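Local atomic coordinates of Lmo1499 protein (Listeria monocytogenes, PDB entry 4IIW), a protein that probably acts as a membrane-bound endolytic transglycosylase that cleaves nascent peptidoglycan strands and so ends their elongation. Residues F147-V159 and T195-R209. Sequence-based numbering, arbitrary orientation.
Sequences FVASMIKAYPETV and TEMVKATDVNIAKYR
Tyr155 lies across the side of helix 190-204. One face of its ring rests over the backbone N of Lys199, and Tyr155 OH comes 3.4 Å from Lys199 CB. Asp202 OD2 meets the ring at its edge, in plane, near CD1. The carboxylate is turned 61° from the ring. Val198 CG1 approaches obliquely, 3.9 Å from Tyr155 CD2. The same methyl touches Val159 CG2. Selenomethionine Met151 bends at chi2 and chi3, which brings SE to 4.0 Å from Val198 CB and its methyl to Thr195. The Thr195 hydroxyl sits at the edge of the Phe147 ring and bonds to Glu191 O, one turn back in its own helix.

The contact joins the last two turns of helix 145-154 and the loop after it to helix 190-204, in the YceG-like (MltG) family region. The helix segments 147-154 and 195-204 run roughly parallel, crossing at -31° with a closest axis approach of 11.2 Å. Tyr155 is the first residue to leave the helix, and its carbonyl accepts from the backbone N atoms of both Thr158 and Val159. This turn presents Thr158 to Asp202. With CG anti to its backbone N (chi1 -176°), the Asp202 carboxylate reaches out toward Thr158 and the Tyr155 edge.

Thr158 OG1 is modelled as donating to Asp202 OD1, but the implausibly short separation is doubtful. Asp202 OD1 also forms a salt bridge with Arg209 NH2, at 3.1 Å. A water links it to Glu157 N. Arg209 NH1 donates to Glu157 O, 3.0 Å away, from above the carbonyl plane. Ile205 CG1 lies against one face of the guanidinium. Further out, Thr201 OG1 bonds to Tyr175 O, tying the helix to a neighbouring loop.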
loop_
_atom_site.group_PDB
_atom_site.type_symbol
_atom_site.label_atom_id
_atom_site.label_comp_id
_atom_site.label_asym_id
_atom_site.label_seq_id
_atom_site.Cartn_x
_atom_site.Cartn_y
_atom_site.Cartn_z
ATOM N N PHE B 147 16.643 15.140 53.716
ATOM C CA PHE B 147 15.967 16.251 53.086
ATOM C C PHE B 147 14.901 16.805 54.025
ATOM O O PHE B 147 14.776 18.022 54.167
ATOM C CB PHE B 147 15.343 15.900 51.737
ATOM C CG PHE B 147 14.647 17.072 51.100
ATOM C CD1 PHE B 147 15.382 18.127 50.584
ATOM C CD2 PHE B 147 13.270 17.157 51.079
ATOM C CE1 PHE B 147 14.749 19.254 50.028
ATOM C CE2 PHE B 147 12.629 18.278 50.527
ATOM C CZ PHE B 147 13.379 19.323 50.002
ATOM N N VAL B 148 14.154 15.913 54.680
ATOM C CA VAL B 148 13.090 16.328 55.589
ATOM C C VAL B 148 13.681 17.077 56.785
ATOM O O VAL B 148 13.149 18.105 57.211
ATOM C CB VAL B 148 12.231 15.126 56.042
ATOM C CG1 VAL B 148 11.198 15.552 57.070
ATOM C CG2 VAL B 148 11.541 14.470 54.828
ATOM N N ALA B 149 14.795 16.589 57.318
ATOM C CA ALA B 149 15.424 17.294 58.439
ATOM C C ALA B 149 15.839 18.724 58.029
ATOM O O ALA B 149 15.732 19.639 58.835
ATOM C CB ALA B 149 16.619 16.522 58.969
ATOM N N SER B 150 16.291 18.903 56.779
ATOM C CA SER B 150 16.729 20.225 56.293
ATOM C C SER B 150 15.561 21.191 56.201
ATOM O O SER B 150 15.745 22.386 56.393
ATOM C CB SER B 150 17.480 20.154 54.947
ATOM O OG SER B 150 16.636 19.838 53.853
HETATM N N MSE B 151 14.367 20.676 55.910
HETATM C CA MSE B 151 13.174 21.501 55.874
HETATM C C MSE B 151 12.756 21.896 57.298
HETATM O O MSE B 151 12.332 23.031 57.544
HETATM C CB MSE B 151 12.031 20.766 55.199
HETATM C CG MSE B 151 12.160 20.585 53.683
HETATM SE SE MSE B 151 12.371 22.226 52.648
HETATM C CE MSE B 151 14.328 22.332 52.695
ATOM N N ILE B 152 12.873 20.961 58.239
ATOM C CA ILE B 152 12.530 21.250 59.626
ATOM C C ILE B 152 13.471 22.351 60.142
ATOM O O ILE B 152 13.103 23.161 60.986
ATOM C CB ILE B 152 12.622 19.977 60.524
ATOM C CG1 ILE B 152 11.547 18.961 60.135
ATOM C CG2 ILE B 152 12.426 20.322 61.974
ATOM C CD1 ILE B 152 11.737 17.619 60.805
ATOM N N LYS B 153 14.678 22.396 59.609
ATOM C CA LYS B 153 15.636 23.389 60.029
ATOM C C LYS B 153 15.413 24.739 59.317
ATOM O O LYS B 153 15.541 25.798 59.938
ATOM C CB LYS B 153 17.054 22.859 59.754
ATOM C CG LYS B 153 18.173 23.550 60.538
ATOM C CD LYS B 153 18.099 23.248 62.056
ATOM C CE LYS B 153 19.165 24.015 62.830
ATOM N NZ LYS B 153 19.038 25.488 62.622
ATOM N N ALA B 154 15.070 24.697 58.031
ATOM C CA ALA B 154 14.907 25.912 57.229
ATOM C C ALA B 154 13.594 26.661 57.456
ATOM O O ALA B 154 13.539 27.893 57.290
ATOM C CB ALA B 154 15.063 25.585 55.733
ATOM N N TYR B 155 12.544 25.918 57.804
ATOM C CA TYR B 155 11.216 26.490 58.043
ATOM C C TYR B 155 10.652 25.985 59.383
ATOM O O TYR B 155 9.614 25.324 59.432
ATOM C CB TYR B 155 10.314 26.141 56.873
ATOM C CG TYR B 155 10.908 26.635 55.602
ATOM C CD1 TYR B 155 10.722 27.941 55.201
ATOM C CD2 TYR B 155 11.704 25.822 54.827
ATOM C CE1 TYR B 155 11.294 28.418 54.053
ATOM C CE2 TYR B 155 12.281 26.298 53.648
ATOM C CZ TYR B 155 12.073 27.595 53.274
ATOM O OH TYR B 155 12.649 28.096 52.126
ATOM N N PRO B 156 11.317 26.366 60.483
ATOM C CA PRO B 156 10.983 25.862 61.809
ATOM C C PRO B 156 9.612 26.245 62.356
ATOM O O PRO B 156 9.115 25.559 63.254
ATOM C CB PRO B 156 12.101 26.427 62.688
ATOM C CG PRO B 156 12.547 27.659 61.994
ATOM C CD PRO B 156 12.258 27.500 60.540
ATOM N N GLU B 157 9.013 27.319 61.839
ATOM C CA GLU B 157 7.687 27.745 62.305
ATOM C C GLU B 157 6.602 26.915 61.612
ATOM O O GLU B 157 5.476 26.825 62.111
ATOM C CB GLU B 157 7.396 29.213 61.967
ATOM C CG GLU B 157 8.490 30.235 62.231
ATOM C CD GLU B 157 8.967 30.253 63.653
ATOM O OE1 GLU B 157 8.220 29.803 64.555
ATOM O OE2 GLU B 157 10.106 30.736 63.865
ATOM N N THR B 158 6.950 26.311 60.472
ATOM C CA THR B 158 5.988 25.608 59.630
ATOM C C THR B 158 6.110 24.110 59.639
ATOM O O THR B 158 5.121 23.438 59.846
ATOM C CB THR B 158 6.106 26.117 58.174
ATOM O OG1 THR B 158 5.753 27.503 58.131
ATOM C CG2 THR B 158 5.183 25.361 57.250
ATOM N N VAL B 159 7.302 23.583 59.367
ATOM C CA VAL B 159 7.541 22.133 59.371
ATOM C C VAL B 159 8.272 21.803 60.652
ATOM O O VAL B 159 9.426 22.150 60.790
ATOM C CB VAL B 159 8.424 21.670 58.166
ATOM C CG1 VAL B 159 8.516 20.159 58.124
ATOM C CG2 VAL B 159 7.882 22.184 56.835
ATOM N N THR B 195 11.704 22.582 47.817
ATOM C CA THR B 195 11.958 23.650 48.773
ATOM C C THR B 195 11.092 24.858 48.465
ATOM O O THR B 195 10.549 25.456 49.381
ATOM C CB THR B 195 13.447 24.051 48.837
ATOM O OG1 THR B 195 14.216 22.931 49.277
ATOM C CG2 THR B 195 13.685 25.250 49.813
ATOM N N GLU B 196 10.941 25.223 47.200
ATOM C CA GLU B 196 10.120 26.395 46.884
ATOM C C GLU B 196 8.658 26.208 47.282
ATOM O O GLU B 196 7.991 27.159 47.675
ATOM C CB GLU B 196 10.213 26.779 45.409
ATOM C CG GLU B 196 11.562 27.326 45.034
ATOM C CD GLU B 196 11.873 28.631 45.748
ATOM O OE1 GLU B 196 11.132 29.624 45.548
ATOM O OE2 GLU B 196 12.876 28.666 46.488
HETATM N N MSE B 197 8.169 24.985 47.202
HETATM C CA MSE B 197 6.794 24.704 47.567
HETATM C C MSE B 197 6.642 24.749 49.080
HETATM O O MSE B 197 5.611 25.227 49.591
HETATM C CB MSE B 197 6.364 23.358 47.021
HETATM C CG MSE B 197 6.469 23.268 45.501
HETATM SE SE MSE B 197 5.946 21.506 44.820
HETATM C CE MSE B 197 6.282 21.829 42.944
ATOM N N VAL B 198 7.651 24.270 49.805
ATOM C CA VAL B 198 7.590 24.319 51.262
ATOM C C VAL B 198 7.663 25.790 51.730
ATOM O O VAL B 198 6.973 26.193 52.663
ATOM C CB VAL B 198 8.679 23.450 51.932
ATOM C CG1 VAL B 198 8.699 23.688 53.420
ATOM C CG2 VAL B 198 8.431 21.973 51.639
ATOM N N LYS B 199 8.473 26.586 51.045
ATOM C CA LYS B 199 8.587 28.004 51.345
ATOM C C LYS B 199 7.270 28.719 51.085
ATOM O O LYS B 199 6.880 29.595 51.848
ATOM C CB LYS B 199 9.725 28.633 50.528
ATOM C CG LYS B 199 9.661 30.141 50.418
ATOM C CD LYS B 199 10.986 30.753 50.083
ATOM C CE LYS B 199 11.635 30.164 48.871
ATOM N NZ LYS B 199 12.971 30.787 48.640
ATOM N N ALA B 200 6.585 28.362 50.007
ATOM C CA ALA B 200 5.299 28.996 49.717
ATOM C C ALA B 200 4.317 28.727 50.870
ATOM O O ALA B 200 3.571 29.620 51.277
ATOM C CB ALA B 200 4.731 28.498 48.398
ATOM N N THR B 201 4.328 27.506 51.403
ATOM C CA THR B 201 3.423 27.175 52.495
ATOM C C THR B 201 3.727 28.090 53.678
ATOM O O THR B 201 2.835 28.729 54.206
ATOM C CB THR B 201 3.529 25.693 52.931
ATOM O OG1 THR B 201 3.052 24.829 51.878
ATOM C CG2 THR B 201 2.717 25.449 54.237
ATOM N N ASP B 202 5.005 28.163 54.050
ATOM C CA ASP B 202 5.476 28.991 55.148
ATOM C C ASP B 202 5.046 30.446 54.974
ATOM O O ASP B 202 4.562 31.053 55.913
ATOM C CB ASP B 202 7.011 28.900 55.253
ATOM C CG ASP B 202 7.581 29.676 56.447
ATOM O OD1 ASP B 202 7.352 29.253 57.612
ATOM O OD2 ASP B 202 8.309 30.674 56.215
ATOM N N VAL B 203 5.217 30.994 53.776
ATOM C CA VAL B 203 4.844 32.371 53.501
ATOM C C VAL B 203 3.350 32.603 53.553
ATOM O O VAL B 203 2.880 33.599 54.092
ATOM C CB VAL B 203 5.250 32.782 52.076
ATOM C CG1 VAL B 203 4.691 34.172 51.740
ATOM C CG2 VAL B 203 6.777 32.711 51.900
ATOM N N ASN B 204 2.602 31.663 53.003
ATOM C CA ASN B 204 1.173 31.845 52.817
ATOM C C ASN B 204 0.277 31.512 53.976
ATOM O O ASN B 204 -0.917 31.790 53.909
ATOM C CB ASN B 204 0.738 31.125 51.534
ATOM C CG ASN B 204 1.318 31.796 50.278
ATOM O OD1 ASN B 204 1.155 32.999 50.080
ATOM N ND2 ASN B 204 1.993 31.027 49.443
ATOM N N ILE B 205 0.827 30.924 55.031
ATOM C CA ILE B 205 0.037 30.668 56.209
ATOM C C ILE B 205 0.361 31.712 57.276
ATOM O O ILE B 205 -0.214 31.685 58.377
ATOM C CB ILE B 205 0.248 29.254 56.785
ATOM C CG1 ILE B 205 1.668 29.077 57.321
ATOM C CG2 ILE B 205 -0.088 28.204 55.750
ATOM C CD1 ILE B 205 1.878 27.734 57.950
ATOM N N ALA B 206 1.272 32.631 56.955
ATOM C CA ALA B 206 1.663 33.698 57.886
ATOM C C ALA B 206 0.449 34.451 58.426
ATOM O O ALA B 206 0.424 34.847 59.586
ATOM C CB ALA B 206 2.623 34.669 57.210
ATOM N N LYS B 207 -0.558 34.631 57.583
ATOM C CA LYS B 207 -1.775 35.339 57.977
ATOM C C LYS B 207 -2.633 34.581 59.000
ATOM O O LYS B 207 -3.443 35.198 59.704
ATOM C CB LYS B 207 -2.616 35.687 56.741
ATOM C CG LYS B 207 -2.986 34.494 55.873
ATOM C CD LYS B 207 -3.740 34.925 54.632
ATOM C CE LYS B 207 -3.881 33.770 53.646
ATOM N NZ LYS B 207 -4.599 34.185 52.409
ATOM N N TYR B 208 -2.460 33.266 59.099
ATOM C CA TYR B 208 -3.235 32.476 60.050
ATOM C C TYR B 208 -2.530 32.285 61.391
ATOM O O TYR B 208 -3.141 31.767 62.330
ATOM C CB TYR B 208 -3.546 31.094 59.479
ATOM C CG TYR B 208 -4.253 31.106 58.151
ATOM C CD1 TYR B 208 -5.541 31.594 58.032
ATOM C CD2 TYR B 208 -3.633 30.601 57.012
ATOM C CE1 TYR B 208 -6.190 31.600 56.809
ATOM C CE2 TYR B 208 -4.270 30.601 55.792
ATOM C CZ TYR B 208 -5.549 31.095 55.693
ATOM O OH TYR B 208 -6.184 31.090 54.472
ATOM N N ARG B 209 -1.261 32.697 61.475
ATOM C CA ARG B 209 -0.447 32.527 62.697
ATOM C C ARG B 209 -1.154 32.968 63.961
ATOM O O ARG B 209 -1.216 32.222 64.926
ATOM C CB ARG B 209 0.858 33.328 62.633
ATOM C CG ARG B 209 1.804 32.974 61.505
ATOM C CD ARG B 209 2.390 31.574 61.621
ATOM N NE ARG B 209 3.358 31.342 60.547
ATOM C CZ ARG B 209 4.030 30.215 60.367
ATOM N NH1 ARG B 209 3.849 29.194 61.199
ATOM N NH2 ARG B 209 4.887 30.115 59.350
HETATM O O HOH W 1 9.485 28.854 59.549
#